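Local coordinates for lipoprotein (Burkholderia cenocepacia, PDB 4QHQ) that binds methionine and, as a lipoprotein of the NlpA family, probably delivers it to an ABC transporter for uptake, at residues H57-S63 with D107-R113. Residues are numbered along the deposited sequence; the frame is centred on the assembly and turned at random.
Sequences HQPYLDS and DPSNENR. With MET (methionine), chain B.
His57 reaches across to Asn110 with a nearly straight hydrogen bond, His57 NE2 to Asn110 OD1 2.9 Å at 166°; Asn110 OD1 lies in the plane of the imidazole, which meets that oxygen from above the amide's carbonyl plane. An imidazole suits this place because its two nitrogens do different work. ND1 accepts from Tyr60 N and so caps the helix that begins at Gln58, which leaves the proton on NE2 for Asn110. With CG set between the backbone N and the carbonyl carbon (chi1 48°), the ring folds back over this helix start and offers one face to the bound methionine, whose SD lies 3.4 Å from His57 NE2. Asp107 plays the matching N-cap at the other helix: its OD2 accepts from both Asn110 N and Asn110 ND2, the latter at 2.9 Å, and this fixes which end of the amide faces His57. Asp107 OD2 also lies at the edge of the Tyr60 ring, 3.6 Å from Tyr60 CD2, while the flat ring gives the ligand methyl CE a non-polar face. Packing is closest where small Ser109 lets the backbones approach, its OG 3.3 Å from Tyr60 CA and its CB against Pro59 CB. Farther out the contact thins to Ser63 OG against the partly exposed Pro108 ring; the segments 58-63 and 108-113 run at 137°, closer to antiparallel than to parallel. On the ligand side, Arg113, long and positively charged, can reach the ligand carboxylate, giving NH1 to methionine OXT at 2.8 Å, and its NH2 forms a salt bridge with Glu191. Two helix N-termini from different lobes thus meet beside the bound methionine, an arrangement consistent with the closed form of a periplasmic-binding-protein fold.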
loop_
_atom_site.group_PDB
_atom_site.type_symbol
_atom_site.label_atom_id
_atom_site.label_comp_id
_atom_site.label_asym_id
_atom_site.label_seq_id
_atom_site.Cartn_x
_atom_site.Cartn_y
_atom_site.Cartn_z
ATOM N N HIS A 57 4.115 3.196 1.389
ATOM C CA HIS A 57 5.347 2.574 1.872
ATOM C C HIS A 57 6.578 3.308 1.313
ATOM O O HIS A 57 6.448 4.193 0.466
ATOM C CB HIS A 57 5.357 1.064 1.572
ATOM C CG HIS A 57 4.979 0.707 0.166
ATOM N ND1 HIS A 57 5.703 1.131 -0.927
ATOM C CD2 HIS A 57 3.977 -0.065 -0.312
ATOM C CE1 HIS A 57 5.152 0.640 -2.028
ATOM N NE2 HIS A 57 4.111 -0.105 -1.680
ATOM N N GLN A 58 7.759 2.971 1.818
ATOM C CA GLN A 58 8.976 3.643 1.384
ATOM C C GLN A 58 9.308 3.473 -0.108
ATOM O O GLN A 58 9.727 4.439 -0.753
ATOM C CB GLN A 58 10.176 3.283 2.269
ATOM C CG GLN A 58 11.394 4.171 2.015
ATOM C CD GLN A 58 11.229 5.581 2.536
ATOM O OE1 GLN A 58 10.906 5.789 3.704
ATOM N NE2 GLN A 58 11.451 6.561 1.665
ATOM N N PRO A 59 9.116 2.267 -0.675
ATOM C CA PRO A 59 9.370 2.151 -2.118
ATOM C C PRO A 59 8.473 3.092 -2.927
ATOM O O PRO A 59 8.939 3.685 -3.905
ATOM C CB PRO A 59 9.074 0.672 -2.399
ATOM C CG PRO A 59 9.501 0.006 -1.123
ATOM C CD PRO A 59 8.978 0.940 -0.047
ATOM N N TYR A 60 7.228 3.270 -2.511
ATOM C CA TYR A 60 6.355 4.209 -3.210
ATOM C C TYR A 60 6.863 5.659 -3.077
ATOM O O TYR A 60 6.927 6.391 -4.068
ATOM C CB TYR A 60 4.912 4.102 -2.704
ATOM C CG TYR A 60 3.935 4.900 -3.527
ATOM C CD1 TYR A 60 3.634 6.225 -3.215
ATOM C CD2 TYR A 60 3.293 4.325 -4.602
ATOM C CE1 TYR A 60 2.726 6.947 -3.981
ATOM C CE2 TYR A 60 2.390 5.040 -5.381
ATOM C CZ TYR A 60 2.110 6.359 -5.059
ATOM O OH TYR A 60 1.218 7.056 -5.833
ATOM N N LEU A 61 7.223 6.068 -1.864
ATOM C CA LEU A 61 7.746 7.414 -1.640
ATOM C C LEU A 61 9.015 7.627 -2.460
ATOM O O LEU A 61 9.206 8.681 -3.069
ATOM C CB LEU A 61 8.027 7.620 -0.156
ATOM C CG LEU A 61 8.590 8.976 0.258
ATOM C CD1 LEU A 61 7.715 10.083 -0.292
ATOM C CD2 LEU A 61 8.654 9.031 1.774
ATOM N N ASP A 62 9.888 6.620 -2.487
ATOM C CA ASP A 62 11.130 6.720 -3.262
ATOM C C ASP A 62 10.849 6.935 -4.752
ATOM O O ASP A 62 11.516 7.741 -5.413
ATOM C CB ASP A 62 11.983 5.456 -3.095
ATOM C CG ASP A 62 12.655 5.374 -1.736
ATOM O OD1 ASP A 62 12.648 6.385 -0.999
ATOM O OD2 ASP A 62 13.189 4.292 -1.410
ATOM N N SER A 63 9.866 6.206 -5.271
ATOM C CA SER A 63 9.458 6.344 -6.665
ATOM C C SER A 63 8.936 7.753 -6.922
ATOM O O SER A 63 9.281 8.381 -7.918
ATOM C CB SER A 63 8.376 5.316 -6.988
ATOM O OG SER A 63 7.879 5.496 -8.301
ATOM N N ASP A 107 1.616 1.434 -11.038
ATOM C CA ASP A 107 2.596 2.395 -10.535
ATOM C C ASP A 107 3.884 1.618 -10.280
ATOM O O ASP A 107 3.828 0.424 -9.976
ATOM C CB ASP A 107 2.097 3.076 -9.262
ATOM C CG ASP A 107 1.880 2.096 -8.147
ATOM O OD1 ASP A 107 0.855 1.382 -8.186
ATOM O OD2 ASP A 107 2.739 2.001 -7.243
ATOM N N PRO A 108 5.043 2.273 -10.451
ATOM C CA PRO A 108 6.319 1.548 -10.487
ATOM C C PRO A 108 6.564 0.628 -9.297
ATOM O O PRO A 108 6.889 -0.542 -9.496
ATOM C CB PRO A 108 7.354 2.672 -10.523
ATOM C CG PRO A 108 6.658 3.754 -11.288
ATOM C CD PRO A 108 5.221 3.696 -10.798
ATOM N N SER A 109 6.399 1.115 -8.077
ATOM C CA SER A 109 6.745 0.286 -6.929
ATOM C C SER A 109 5.743 -0.831 -6.653
ATOM O O SER A 109 6.135 -1.934 -6.309
ATOM C CB SER A 109 6.974 1.131 -5.667
ATOM O OG SER A 109 5.771 1.650 -5.163
ATOM N N ASN A 110 4.449 -0.561 -6.766
ATOM C CA ASN A 110 3.502 -1.646 -6.529
ATOM C C ASN A 110 3.389 -2.634 -7.688
ATOM O O ASN A 110 3.088 -3.809 -7.460
ATOM C CB ASN A 110 2.144 -1.095 -6.113
ATOM C CG ASN A 110 2.184 -0.483 -4.738
ATOM O OD1 ASN A 110 2.352 -1.191 -3.730
ATOM N ND2 ASN A 110 2.064 0.836 -4.684
ATOM N N GLU A 111 3.667 -2.192 -8.910
ATOM C CA GLU A 111 3.726 -3.113 -10.031
ATOM C C GLU A 111 4.899 -4.061 -9.793
ATOM O O GLU A 111 4.767 -5.277 -9.915
ATOM C CB GLU A 111 3.902 -2.394 -11.372
ATOM C CG GLU A 111 4.148 -3.397 -12.483
ATOM C CD GLU A 111 3.800 -2.916 -13.870
ATOM O OE1 GLU A 111 3.435 -1.747 -14.079
ATOM O OE2 GLU A 111 3.887 -3.755 -14.790
ATOM N N ASN A 112 6.045 -3.495 -9.440
ATOM C CA ASN A 112 7.222 -4.284 -9.126
ATOM C C ASN A 112 6.929 -5.287 -8.017
ATOM O O ASN A 112 7.253 -6.477 -8.129
ATOM C CB ASN A 112 8.378 -3.372 -8.732
ATOM C CG ASN A 112 9.647 -4.137 -8.453
ATOM O OD1 ASN A 112 10.231 -4.727 -9.355
ATOM N ND2 ASN A 112 10.089 -4.120 -7.199
ATOM N N ARG A 113 6.277 -4.806 -6.972
ATOM C CA ARG A 113 5.891 -5.628 -5.845
ATOM C C ARG A 113 5.010 -6.804 -6.268
ATOM O O ARG A 113 5.223 -7.953 -5.847
ATOM C CB ARG A 113 5.131 -4.755 -4.860
ATOM C CG ARG A 113 4.619 -5.474 -3.629
ATOM C CD ARG A 113 3.838 -4.484 -2.801
ATOM N NE ARG A 113 3.512 -5.006 -1.484
ATOM C CZ ARG A 113 2.795 -4.346 -0.588
ATOM N NH1 ARG A 113 2.306 -3.145 -0.896
ATOM N NH2 ARG A 113 2.561 -4.878 0.604
HETATM N N MET B . -1.384 0.695 1.974
HETATM C CA MET B . -0.765 0.315 0.703
HETATM C C MET B . -0.008 -0.987 0.840
HETATM O O MET B . 0.653 -1.188 1.852
HETATM C CB MET B . 0.173 1.436 0.239
HETATM C CG MET B . 0.849 1.167 -1.119
HETATM S SD MET B . 1.987 2.488 -1.590
HETATM C CE MET B . 0.856 3.852 -1.874
HETATM O OXT MET B . -0.068 -1.862 -0.042
#